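Long-range contacts in metagenomic carboxyl esterase MGS0156 (PDB 5D8M), which probably hydrolyses carboxylic ester bonds, acting as a carboxyl esterase: residues A[77-85]-A[114-122]; A[183-193]-A[276-287]. All blocks are in the same frame, centred on the assembly; numbering follows the deposited sequence.

How the contacts relate
Contact 1 (77-85 with 114-122) is a surface contact at the edge of the parallel sheet, whereas contact 2 (183-193 with 276-287) is buried near the centre of the molecule, at the end of the central strand 178-184. They lie about 28 Å apart, centre to centre, and do not touch, yet both reach the same sheet. Contact 1 brings the approach to strand 87-92 against the helix-to-strand turn leading into 120-123, using one backbone hydrogen bond, two tyrosine rings and waters. Contact 2 joins the end of strand 178-184 and the loop after it to the loop leading to strand 290-293 through more than twice the buried area, with crossed aliphatic side chains, bonds to backbone carbonyls and three bridging waters.

Contact 1: A[77-85]-A[114-122]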
ATOM      1  N   PRO A  77      18.877  17.408   9.705  1.00 29.93           N
ATOM      2  CA  PRO A  77      18.899  17.655   8.254  1.00 30.90           C
ATOM      3  C   PRO A  77      18.284  16.527   7.444  1.00 26.61           C
ATOM      4  O   PRO A  77      18.476  15.358   7.746  1.00 26.44           O
ATOM      5  CB  PRO A  77      20.394  17.806   7.928  1.00 32.57           C
ATOM      6  CG  PRO A  77      21.132  17.270   9.138  1.00 35.96           C
ATOM      7  CD  PRO A  77      20.217  17.528  10.308  1.00 34.41           C
ATOM      8  N   VAL A  78      17.536  16.894   6.418  1.00 24.11           N
ATOM      9  CA  VAL A  78      16.975  15.905   5.515  1.00 24.37           C
ATOM     10  C   VAL A  78      17.953  15.684   4.357  1.00 26.74           C
ATOM     11  O   VAL A  78      18.286  16.624   3.650  1.00 22.12           O
ATOM     12  CB  VAL A  78      15.601  16.340   4.972  1.00 22.16           C
ATOM     13  CG1 VAL A  78      15.032  15.279   4.020  1.00 19.35           C
ATOM     14  CG2 VAL A  78      14.630  16.595   6.134  1.00 21.07           C
ATOM     15  N   PRO A  79      18.432  14.438   4.187  1.00 26.41           N
ATOM     16  CA  PRO A  79      19.294  14.079   3.054  1.00 23.36           C
ATOM     17  C   PRO A  79      18.611  14.417   1.740  1.00 22.02           C
ATOM     18  O   PRO A  79      17.464  14.021   1.540  1.00 25.03           O
ATOM     19  CB  PRO A  79      19.468  12.562   3.199  1.00 24.00           C
ATOM     20  CG  PRO A  79      19.105  12.263   4.638  1.00 27.51           C
ATOM     21  CD  PRO A  79      18.031  13.256   4.973  1.00 25.54           C
ATOM     22  N   LEU A  80      19.276  15.152   0.863  1.00 22.12           N
ATOM     23  CA  LEU A  80      18.633  15.553  -0.391  1.00 21.10           C
ATOM     24  C   LEU A  80      19.531  15.277  -1.589  1.00 20.93           C
ATOM     25  O   LEU A  80      19.272  15.744  -2.702  1.00 22.92           O
ATOM     26  CB  LEU A  80      18.243  17.034  -0.331  1.00 24.59           C
ATOM     27  CG  LEU A  80      17.073  17.284   0.628  1.00 25.55           C
ATOM     28  CD1 LEU A  80      16.873  18.782   0.931  1.00 27.39           C
ATOM     29  CD2 LEU A  80      15.777  16.670   0.064  1.00 24.76           C
ATOM     30  N   GLY A  81      20.585  14.509  -1.360  1.00 20.55           N
ATOM     31  CA  GLY A  81      21.481  14.123  -2.428  1.00 20.72           C
ATOM     32  C   GLY A  81      21.200  12.710  -2.899  1.00 19.64           C
ATOM     33  O   GLY A  81      20.171  12.144  -2.589  1.00 19.43           O
ATOM     34  N   VAL A  82      22.117  12.160  -3.674  1.00 19.91           N
ATOM     35  CA  VAL A  82      21.965  10.842  -4.252  1.00 19.09           C
ATOM     36  C   VAL A  82      22.396   9.788  -3.246  1.00 19.14           C
ATOM     37  O   VAL A  82      23.511   9.838  -2.701  1.00 20.16           O
ATOM     38  CB  VAL A  82      22.794  10.685  -5.546  1.00 24.22           C
ATOM     39  CG1 VAL A  82      22.713   9.258  -6.066  1.00 18.85           C
ATOM     40  CG2 VAL A  82      22.331  11.696  -6.614  1.00 21.21           C
ATOM     41  N   SER A  83      21.522   8.821  -3.023  1.00 18.13           N
ATOM     42  CA  SER A  83      21.841   7.726  -2.117  1.00 24.34           C
ATOM     43  C   SER A  83      22.895   6.816  -2.723  1.00 24.37           C
ATOM     44  O   SER A  83      22.874   6.538  -3.923  1.00 18.34           O
ATOM     45  CB  SER A  83      20.595   6.915  -1.776  1.00 19.49           C
ATOM     46  OG  SER A  83      20.955   5.765  -1.024  1.00 17.66           O
ATOM     47  N   THR A  84      23.817   6.359  -1.884  1.00 21.60           N
ATOM     48  CA  THR A  84      24.772   5.349  -2.301  1.00 24.73           C
ATOM     49  C   THR A  84      24.610   4.076  -1.444  1.00 20.86           C
ATOM     50  O   THR A  84      25.504   3.250  -1.387  1.00 21.82           O
ATOM     51  CB  THR A  84      26.243   5.879  -2.221  1.00 29.15           C
ATOM     52  OG1 THR A  84      26.502   6.415  -0.921  1.00 29.14           O
ATOM     53  CG2 THR A  84      26.489   6.980  -3.274  1.00 30.81           C
ATOM     54  N   ALA A  85      23.456   3.919  -0.801  1.00 21.00           N
ATOM     55  CA  ALA A  85      23.200   2.764   0.077  1.00 21.39           C
ATOM     56  C   ALA A  85      22.958   1.426  -0.656  1.00 22.54           C
ATOM     57  O   ALA A  85      22.910   0.374  -0.037  1.00 21.35           O
ATOM     58  CB  ALA A  85      22.010   3.064   0.980  1.00 21.50           C
ATOM     59  N   VAL A 114      13.054   8.596  -8.011  1.00 12.84           N
ATOM     60  CA  VAL A 114      13.806   7.939  -6.947  1.00 12.86           C
ATOM     61  C   VAL A 114      15.097   7.361  -7.534  1.00 13.33           C
ATOM     62  O   VAL A 114      16.109   7.305  -6.852  1.00 13.81           O
ATOM     63  CB  VAL A 114      12.978   6.861  -6.197  1.00 18.38           C
ATOM     64  CG1 VAL A 114      11.734   7.503  -5.523  1.00 11.76           C
ATOM     65  CG2 VAL A 114      12.564   5.725  -7.106  1.00 11.64           C
ATOM     66  N   GLU A 115      15.087   7.012  -8.814  1.00 14.79           N
ATOM     67  CA  GLU A 115      16.298   6.501  -9.464  1.00 18.82           C
ATOM     68  C   GLU A 115      17.342   7.598  -9.680  1.00 18.80           C
ATOM     69  O   GLU A 115      18.548   7.358  -9.597  1.00 16.09           O
ATOM     70  CB  GLU A 115      15.935   5.814 -10.780  1.00 20.92           C
ATOM     71  CG  GLU A 115      15.207   4.502 -10.525  1.00 25.78           C
ATOM     72  CD  GLU A 115      14.937   3.703 -11.777  1.00 37.44           C
ATOM     73  OE1 GLU A 115      15.256   4.200 -12.877  1.00 47.31           O
ATOM     74  OE2 GLU A 115      14.410   2.573 -11.659  1.00 35.53           O
ATOM     75  N   ARG A 116      16.877   8.810  -9.929  1.00 15.01           N
ATOM     76  CA  ARG A 116      17.780   9.949  -9.941  1.00 17.75           C
ATOM     77  C   ARG A 116      18.564  10.027  -8.629  1.00 20.79           C
ATOM     78  O   ARG A 116      19.759  10.359  -8.616  1.00 17.19           O
ATOM     79  CB  ARG A 116      17.002  11.235 -10.146  1.00 16.10           C
ATOM     80  CG  ARG A 116      17.651  12.465  -9.565  1.00 19.28           C
ATOM     81  CD  ARG A 116      17.028  13.707 -10.175  1.00 24.43           C
ATOM     82  NE  ARG A 116      17.263  13.748 -11.617  1.00 30.44           N
ATOM     83  CZ  ARG A 116      16.641  14.563 -12.466  1.00 33.68           C
ATOM     84  NH1 ARG A 116      15.721  15.416 -12.029  1.00 30.26           N
ATOM     85  NH2 ARG A 116      16.948  14.522 -13.757  1.00 37.60           N
ATOM     86  N   TYR A 117      17.886   9.715  -7.528  1.00 15.70           N
ATOM     87  CA  TYR A 117      18.512   9.884  -6.222  1.00 20.27           C
ATOM     88  C   TYR A 117      19.053   8.604  -5.604  1.00 16.02           C
ATOM     89  O   TYR A 117      19.214   8.530  -4.385  1.00 16.69           O
ATOM     90  CB  TYR A 117      17.538  10.562  -5.259  1.00 15.87           C
ATOM     91  CG  TYR A 117      17.336  12.002  -5.641  1.00 16.42           C
ATOM     92  CD1 TYR A 117      18.371  12.916  -5.515  1.00 17.52           C
ATOM     93  CD2 TYR A 117      16.129  12.441  -6.176  1.00 18.35           C
ATOM     94  CE1 TYR A 117      18.210  14.238  -5.883  1.00 24.17           C
ATOM     95  CE2 TYR A 117      15.950  13.774  -6.552  1.00 18.22           C
ATOM     96  CZ  TYR A 117      16.990  14.664  -6.397  1.00 22.46           C
ATOM     97  OH  TYR A 117      16.822  15.987  -6.755  1.00 23.85           O
ATOM     98  N   GLY A 118      19.351   7.619  -6.445  1.00 18.24           N
ATOM     99  CA  GLY A 118      20.178   6.481  -6.056  1.00 17.69           C
ATOM    100  C   GLY A 118      19.424   5.255  -5.589  1.00 19.50           C
ATOM    101  O   GLY A 118      20.022   4.313  -5.077  1.00 20.62           O
ATOM    102  N   TYR A 119      18.104   5.259  -5.750  1.00 19.48           N
ATOM    103  CA  TYR A 119      17.308   4.112  -5.351  1.00 17.39           C
ATOM    104  C   TYR A 119      16.895   3.329  -6.599  1.00 21.15           C
ATOM    105  O   TYR A 119      16.166   3.851  -7.458  1.00 20.25           O
ATOM    106  CB  TYR A 119      16.081   4.555  -4.536  1.00 16.04           C
ATOM    107  CG  TYR A 119      16.463   5.305  -3.266  1.00 17.52           C
ATOM    108  CD1 TYR A 119      16.901   4.613  -2.146  1.00 19.25           C
ATOM    109  CD2 TYR A 119      16.402   6.702  -3.196  1.00 18.02           C
ATOM    110  CE1 TYR A 119      17.274   5.274  -0.972  1.00 14.48           C
ATOM    111  CE2 TYR A 119      16.770   7.382  -2.018  1.00 16.36           C
ATOM    112  CZ  TYR A 119      17.205   6.647  -0.914  1.00 17.69           C
ATOM    113  OH  TYR A 119      17.567   7.268   0.261  1.00 16.45           O
ATOM    114  N   ALA A 120      17.369   2.090  -6.709  1.00 17.74           N
ATOM    115  CA  ALA A 120      16.940   1.210  -7.806  1.00 17.45           C
ATOM    116  C   ALA A 120      15.495   0.756  -7.573  1.00 14.61           C
ATOM    117  O   ALA A 120      15.023   0.724  -6.434  1.00 13.25           O
ATOM    118  CB  ALA A 120      17.887  -0.013  -7.932  1.00 18.44           C
ATOM    119  N   THR A 121      14.780   0.435  -8.650  1.00 12.80           N
ATOM    120  CA  THR A 121      13.407  -0.042  -8.502  1.00 16.10           C
ATOM    121  C   THR A 121      13.154  -1.257  -9.381  1.00 15.15           C
ATOM    122  O   THR A 121      13.628  -1.328 -10.513  1.00 14.37           O
ATOM    123  CB  THR A 121      12.355   1.039  -8.879  1.00 15.81           C
ATOM    124  OG1 THR A 121      12.450   1.356 -10.272  1.00 16.78           O
ATOM    125  CG2 THR A 121      12.573   2.308  -8.086  1.00 19.74           C
ATOM    126  N   THR A 122      12.393  -2.194  -8.850  1.00 14.54           N
ATOM    127  CA  THR A 122      11.913  -3.344  -9.601  1.00 16.23           C
ATOM    128  C   THR A 122      10.412  -3.440  -9.398  1.00 14.61           C
ATOM    129  O   THR A 122       9.955  -3.370  -8.274  1.00 16.14           O
ATOM    130  CB  THR A 122      12.582  -4.651  -9.123  1.00 18.89           C
ATOM    131  OG1 THR A 122      13.954  -4.644  -9.504  1.00 19.32           O
ATOM    132  CG2 THR A 122      11.898  -5.859  -9.725  1.00 19.79           C
TER
HETATM  133  O   HOH W   1      18.364  17.689  -4.995  1.00 35.47           O
HETATM  134  O   HOH W   2      20.279   3.480  -2.319  1.00 14.79           O
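Ser-83 lays its CB over one face of the Tyr-119 ring, offset toward the rim and 3.9 Å from the ring centroid, a CH-pi contact. With OG anti to the backbone N (chi1 173°), the hydroxyl swings toward the chain ahead and accepts from Ala-85 N at 3.1 Å, closing an ST turn. A water donates to both Ser-83 OG and Gly-118 O.

The direct link between backbones runs from Ser-83 N to Tyr-117 O, 2.7 Å long and nearly straight at 167°, although the donor stands well above the carbonyl plane. Beside it, Val-82 puts CG2 3.5 Å from Arg-116 O, while its CG1 lies by Gly-118 N. Gly-118 is the C-prime residue of the Schellman motif ending helix 111-116; its CA comes within 3.4 Å of Ser-83 O, and a CB there would run into that oxygen. Arg-116 CG covers the Tyr-117 ring over its centre, and a second water ties Tyr-117 OH to Leu-80 O.

Short on apolar overlap, the contact works mainly through backbone carbonyls and shared water. Glu-336 OE1, on helix 324-338, is hydrogen-bonded to both Ser-83 OG and Tyr-119 OH, so a carboxylate from outside the two segments is shared by both sides.

Contact 2: A[183-193]-A[276-287]; sequences SVAGAIDGSPL and DGLVIAADAIIP
Ile-188 and Asp-189 sit against 283-286 in what appears to be an alpha/beta hydrolase fold, where the end of strand 178-184 and the loop after it meet the loop leading to strand 290-293.

Apolar side chains meet at several points. Ile-188 crosses Ile-286 at about a right angle, CD1 reaching to 3.6 Å from CG1 of Ile-286, whose own CD1 rests on Ser-183 CB. Farther along, Leu-193 CD1 lies 3.8 Å from Leu-278 CD2, these side chains also crossing, while Pro-192 packs on Ile-280 CD1.

Direct hydrogen bonds join the middle. Asp-189 N, in the type I turn 187-190, gives a 2.9 Å bond to Asp-283 O at 171°. In Ser-191 a chi1 of 172° turns OG away from the backbone N and toward Leu-278, where it donates to Leu-278 O at 2.7 Å, almost in line with that C=O; it also accepts from Leu-193 N, a capping bond just ahead of helix 193-196. With an alanine here, Leu-278 O would probably lose its hydroxyl partner and Leu-193 N its capping acceptor.

Water and charge complete the seam. One water links Ser-183 OG, Gly-186 N and Ala-284 O; two others donate to Asp-283 OD2, which also forms a salt bridge with Arg-227, likely easing the closeness of the Asp-189 carboxylate.

Asp-276 OD2 bonds His-299, consistent with the acid and histidine of a hydrolase triad. Leu-278 N and Val-279 N both bond Asp-276 OD1, the first closing an Asx turn. Asp-276 OD2 lies 3.4 Å from Ala-185 CB.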
ATOM      1  N   SER A 183       4.110  -0.586   3.636  1.00  9.69           N
ATOM      2  CA  SER A 183       2.743  -0.728   3.190  1.00 11.32           C
ATOM      3  C   SER A 183       2.162   0.644   2.822  1.00  7.90           C
ATOM      4  O   SER A 183       2.151   1.556   3.660  1.00  9.78           O
ATOM      5  CB  SER A 183       1.918  -1.379   4.330  1.00 14.47           C
ATOM      6  OG  SER A 183       0.601  -1.677   3.917  1.00 23.87           O
ATOM      7  N   VAL A 184       1.667   0.781   1.597  1.00  7.16           N
ATOM      8  CA  VAL A 184       0.984   1.981   1.144  1.00  9.86           C
ATOM      9  C   VAL A 184      -0.482   1.653   0.834  1.00 11.95           C
ATOM     10  O   VAL A 184      -0.771   0.967  -0.151  1.00 12.45           O
ATOM     11  CB  VAL A 184       1.664   2.570  -0.122  1.00 12.03           C
ATOM     12  CG1 VAL A 184       1.034   3.889  -0.509  1.00 11.65           C
ATOM     13  CG2 VAL A 184       3.198   2.726   0.113  1.00 10.69           C
ATOM     14  N   ALA A 185      -1.400   2.141   1.672  1.00 10.52           N
ATOM     15  CA  ALA A 185      -2.795   1.733   1.606  1.00 13.13           C
ATOM     16  C   ALA A 185      -2.895   0.199   1.515  1.00 15.56           C
ATOM     17  O   ALA A 185      -3.682  -0.345   0.741  1.00 14.06           O
ATOM     18  CB  ALA A 185      -3.498   2.393   0.419  1.00  8.69           C
ATOM     19  N   GLY A 186      -2.089  -0.494   2.310  1.00 11.56           N
ATOM     20  CA  GLY A 186      -2.106  -1.939   2.300  1.00  8.13           C
ATOM     21  C   GLY A 186      -3.309  -2.488   3.023  1.00  9.65           C
ATOM     22  O   GLY A 186      -3.724  -1.962   4.055  1.00 13.63           O
ATOM     23  N   ALA A 187      -3.864  -3.566   2.495  1.00 10.57           N
ATOM     24  CA  ALA A 187      -5.075  -4.160   3.062  1.00 13.23           C
ATOM     25  C   ALA A 187      -4.716  -5.106   4.192  1.00 10.23           C
ATOM     26  O   ALA A 187      -5.039  -6.293   4.140  1.00 11.44           O
ATOM     27  CB  ALA A 187      -5.864  -4.908   1.964  1.00 14.26           C
ATOM     28  N   ILE A 188      -4.056  -4.585   5.218  1.00 10.06           N
ATOM     29  CA  ILE A 188      -3.491  -5.446   6.264  1.00 10.26           C
ATOM     30  C   ILE A 188      -4.565  -6.298   6.963  1.00 12.77           C
ATOM     31  O   ILE A 188      -4.396  -7.508   7.145  1.00 13.09           O
ATOM     32  CB  ILE A 188      -2.726  -4.608   7.308  1.00 11.43           C
ATOM     33  CG1 ILE A 188      -1.724  -3.659   6.627  1.00 13.81           C
ATOM     34  CG2 ILE A 188      -2.051  -5.522   8.360  1.00  9.40           C
ATOM     35  CD1 ILE A 188      -0.757  -4.331   5.634  1.00  9.33           C
ATOM     36  N   ASP A 189      -5.677  -5.670   7.347  1.00 10.61           N
ATOM     37  CA  ASP A 189      -6.802  -6.394   7.923  1.00 13.12           C
ATOM     38  C   ASP A 189      -7.887  -6.727   6.897  1.00 15.24           C
ATOM     39  O   ASP A 189      -9.020  -7.038   7.265  1.00 18.85           O
ATOM     40  CB  ASP A 189      -7.453  -5.591   9.051  1.00 18.72           C
ATOM     41  CG  ASP A 189      -6.532  -5.362  10.237  1.00 21.60           C
ATOM     42  OD1 ASP A 189      -5.549  -6.118  10.411  1.00 21.69           O
ATOM     43  OD2 ASP A 189      -6.829  -4.432  11.017  1.00 21.77           O
ATOM     44  N   GLY A 190      -7.554  -6.665   5.618  1.00 13.17           N
ATOM     45  CA  GLY A 190      -8.545  -6.918   4.588  1.00 13.75           C
ATOM     46  C   GLY A 190      -9.476  -5.718   4.454  1.00 18.37           C
ATOM     47  O   GLY A 190      -9.086  -4.581   4.761  1.00 20.28           O
ATOM     48  N   SER A 191     -10.696  -5.962   3.985  1.00 15.97           N
ATOM     49  CA  SER A 191     -11.714  -4.908   3.861  1.00 14.47           C
ATOM     50  C   SER A 191     -13.081  -5.540   4.002  1.00 17.06           C
ATOM     51  O   SER A 191     -13.308  -6.634   3.474  1.00 16.71           O
ATOM     52  CB  SER A 191     -11.594  -4.182   2.500  1.00 15.98           C
ATOM     53  OG  SER A 191     -12.691  -3.283   2.310  1.00 18.91           O
ATOM     54  N   PRO A 192     -14.013  -4.870   4.714  1.00 17.16           N
ATOM     55  CA  PRO A 192     -15.350  -5.455   4.764  1.00 19.77           C
ATOM     56  C   PRO A 192     -16.014  -5.529   3.386  1.00 18.73           C
ATOM     57  O   PRO A 192     -16.942  -6.310   3.200  1.00 20.05           O
ATOM     58  CB  PRO A 192     -16.123  -4.516   5.702  1.00 22.34           C
ATOM     59  CG  PRO A 192     -15.311  -3.269   5.780  1.00 20.92           C
ATOM     60  CD  PRO A 192     -13.907  -3.615   5.475  1.00 16.71           C
ATOM     61  N   LEU A 193     -15.531  -4.751   2.429  1.00 17.79           N
ATOM     62  CA  LEU A 193     -16.101  -4.787   1.081  1.00 20.78           C
ATOM     63  C   LEU A 193     -15.890  -6.154   0.427  1.00 18.33           C
ATOM     64  O   LEU A 193     -16.677  -6.557  -0.414  1.00 21.45           O
ATOM     65  CB  LEU A 193     -15.483  -3.694   0.209  1.00 24.25           C
ATOM     66  CG  LEU A 193     -15.792  -2.257   0.645  1.00 28.59           C
ATOM     67  CD1 LEU A 193     -15.002  -1.277  -0.207  1.00 30.44           C
ATOM     68  CD2 LEU A 193     -17.276  -1.935   0.592  1.00 20.28           C
ATOM     69  N   ASP A 276      -9.957   5.171   2.353  1.00 11.40           N
ATOM     70  CA  ASP A 276      -9.494   5.661   1.054  1.00 10.17           C
ATOM     71  C   ASP A 276     -10.402   5.224  -0.091  1.00 12.00           C
ATOM     72  O   ASP A 276     -10.051   5.370  -1.255  1.00 13.15           O
ATOM     73  CB  ASP A 276      -8.062   5.198   0.779  1.00 10.95           C
ATOM     74  CG  ASP A 276      -7.937   3.680   0.641  1.00 14.67           C
ATOM     75  OD1 ASP A 276      -8.943   2.970   0.446  1.00 15.28           O
ATOM     76  OD2 ASP A 276      -6.795   3.191   0.690  1.00 15.61           O
ATOM     77  N   GLY A 277     -11.573   4.700   0.251  1.00 14.27           N
ATOM     78  CA  GLY A 277     -12.513   4.211  -0.731  1.00 11.77           C
ATOM     79  C   GLY A 277     -12.644   2.707  -0.641  1.00 14.36           C
ATOM     80  O   GLY A 277     -13.731   2.183  -0.843  1.00 15.05           O
ATOM     81  N   LEU A 278     -11.552   2.007  -0.321  1.00 12.32           N
ATOM     82  CA  LEU A 278     -11.562   0.540  -0.333  1.00 10.25           C
ATOM     83  C   LEU A 278     -11.010  -0.033   0.971  1.00 13.37           C
ATOM     84  O   LEU A 278     -11.422  -1.105   1.399  1.00 16.11           O
ATOM     85  CB  LEU A 278     -10.769  -0.023  -1.540  1.00  9.98           C
ATOM     86  CG  LEU A 278     -11.340   0.319  -2.943  1.00 13.95           C
ATOM     87  CD1 LEU A 278     -10.487  -0.256  -4.071  1.00 17.30           C
ATOM     88  CD2 LEU A 278     -12.780  -0.171  -3.080  1.00 14.65           C
ATOM     89  N   VAL A 279     -10.096   0.696   1.601  1.00 12.41           N
ATOM     90  CA  VAL A 279      -9.481   0.266   2.866  1.00 11.91           C
ATOM     91  C   VAL A 279      -9.687   1.325   3.955  1.00  9.01           C
ATOM     92  O   VAL A 279      -9.411   2.496   3.737  1.00 11.16           O
ATOM     93  CB  VAL A 279      -7.950   0.004   2.685  1.00 12.98           C
ATOM     94  CG1 VAL A 279      -7.315  -0.559   3.983  1.00 14.43           C
ATOM     95  CG2 VAL A 279      -7.707  -0.933   1.493  1.00 15.28           C
ATOM     96  N   ILE A 280     -10.187   0.908   5.113  1.00 10.72           N
ATOM     97  CA  ILE A 280     -10.232   1.733   6.338  1.00 12.95           C
ATOM     98  C   ILE A 280      -8.822   1.948   6.944  1.00 14.28           C
ATOM     99  O   ILE A 280      -8.025   1.007   7.025  1.00 12.79           O
ATOM    100  CB  ILE A 280     -11.161   1.061   7.386  1.00 14.49           C
ATOM    101  CG1 ILE A 280     -12.582   0.877   6.814  1.00 15.99           C
ATOM    102  CG2 ILE A 280     -11.183   1.845   8.691  1.00 13.22           C
ATOM    103  CD1 ILE A 280     -13.468  -0.054   7.629  1.00 19.75           C
ATOM    104  N   ALA A 281      -8.517   3.165   7.391  1.00 12.05           N
ATOM    105  CA  ALA A 281      -7.153   3.489   7.813  1.00  9.26           C
ATOM    106  C   ALA A 281      -6.670   2.600   8.972  1.00 13.16           C
ATOM    107  O   ALA A 281      -5.535   2.124   8.950  1.00 15.88           O
ATOM    108  CB  ALA A 281      -7.050   4.942   8.203  1.00 12.51           C
ATOM    109  N   ALA A 282      -7.539   2.331   9.938  1.00  9.74           N
ATOM    110  CA  ALA A 282      -7.215   1.427  11.047  1.00 11.97           C
ATOM    111  C   ALA A 282      -6.974  -0.045  10.611  1.00 13.22           C
ATOM    112  O   ALA A 282      -6.442  -0.843  11.378  1.00 17.16           O
ATOM    113  CB  ALA A 282      -8.328   1.490  12.129  1.00 13.17           C
ATOM    114  N   ASP A 283      -7.329  -0.377   9.378  1.00 12.06           N
ATOM    115  CA  ASP A 283      -7.134  -1.705   8.814  1.00 13.71           C
ATOM    116  C   ASP A 283      -5.898  -1.753   7.917  1.00 13.48           C
ATOM    117  O   ASP A 283      -5.667  -2.755   7.237  1.00 14.10           O
ATOM    118  CB  ASP A 283      -8.343  -2.127   7.975  1.00 17.63           C
ATOM    119  CG  ASP A 283      -9.625  -2.281   8.798  1.00 27.02           C
ATOM    120  OD1 ASP A 283      -9.622  -1.905   9.997  1.00 28.61           O
ATOM    121  OD2 ASP A 283     -10.639  -2.768   8.224  1.00 30.23           O
ATOM    122  N   ALA A 284      -5.123  -0.674   7.913  1.00 12.31           N
ATOM    123  CA  ALA A 284      -4.068  -0.503   6.923  1.00 13.23           C
ATOM    124  C   ALA A 284      -2.716  -0.267   7.568  1.00 13.59           C
ATOM    125  O   ALA A 284      -1.795   0.302   6.942  1.00 12.02           O
ATOM    126  CB  ALA A 284      -4.413   0.671   5.971  1.00 12.55           C
ATOM    127  N   ILE A 285      -2.594  -0.694   8.822  1.00 11.77           N
ATOM    128  CA  ILE A 285      -1.364  -0.481   9.544  1.00 11.20           C
ATOM    129  C   ILE A 285      -0.816  -1.805  10.054  1.00 12.00           C
ATOM    130  O   ILE A 285      -1.498  -2.538  10.784  1.00 11.55           O
ATOM    131  CB  ILE A 285      -1.585   0.511  10.701  1.00 13.72           C
ATOM    132  CG1 ILE A 285      -2.034   1.866  10.108  1.00 13.01           C
ATOM    133  CG2 ILE A 285      -0.285   0.676  11.523  1.00 13.64           C
ATOM    134  CD1 ILE A 285      -2.606   2.839  11.126  1.00 14.01           C
ATOM    135  N   ILE A 286       0.416  -2.112   9.659  1.00 11.77           N
ATOM    136  CA  ILE A 286       1.082  -3.330  10.109  1.00 13.26           C
ATOM    137  C   ILE A 286       1.435  -3.234  11.602  1.00 16.94           C
ATOM    138  O   ILE A 286       2.208  -2.364  12.007  1.00 14.72           O
ATOM    139  CB  ILE A 286       2.366  -3.599   9.286  1.00 11.37           C
ATOM    140  CG1 ILE A 286       2.032  -3.691   7.777  1.00 10.42           C
ATOM    141  CG2 ILE A 286       3.118  -4.828   9.849  1.00 12.28           C
ATOM    142  CD1 ILE A 286       3.304  -3.768   6.824  1.00  8.88           C
ATOM    143  N   PRO A 287       0.869  -4.134  12.428  1.00 17.61           N
ATOM    144  CA  PRO A 287       1.138  -4.044  13.868  1.00 20.33           C
ATOM    145  C   PRO A 287       2.618  -4.316  14.172  1.00 21.15           C
ATOM    146  O   PRO A 287       3.249  -5.102  13.460  1.00 19.42           O
ATOM    147  CB  PRO A 287       0.212  -5.113  14.480  1.00 22.40           C
ATOM    148  CG  PRO A 287      -0.073  -6.071  13.367  1.00 23.88           C
ATOM    149  CD  PRO A 287      -0.065  -5.227  12.095  1.00 20.72           C
TER
HETATM  150  O   HOH W   3      -0.740   0.584   4.585  1.00 10.86           O
HETATM  151  O   HOH W   4     -11.220  -5.060   7.304  1.00 23.44           O
HETATM  152  O   HOH W   5     -10.488  -1.961   5.603  1.00 16.16           O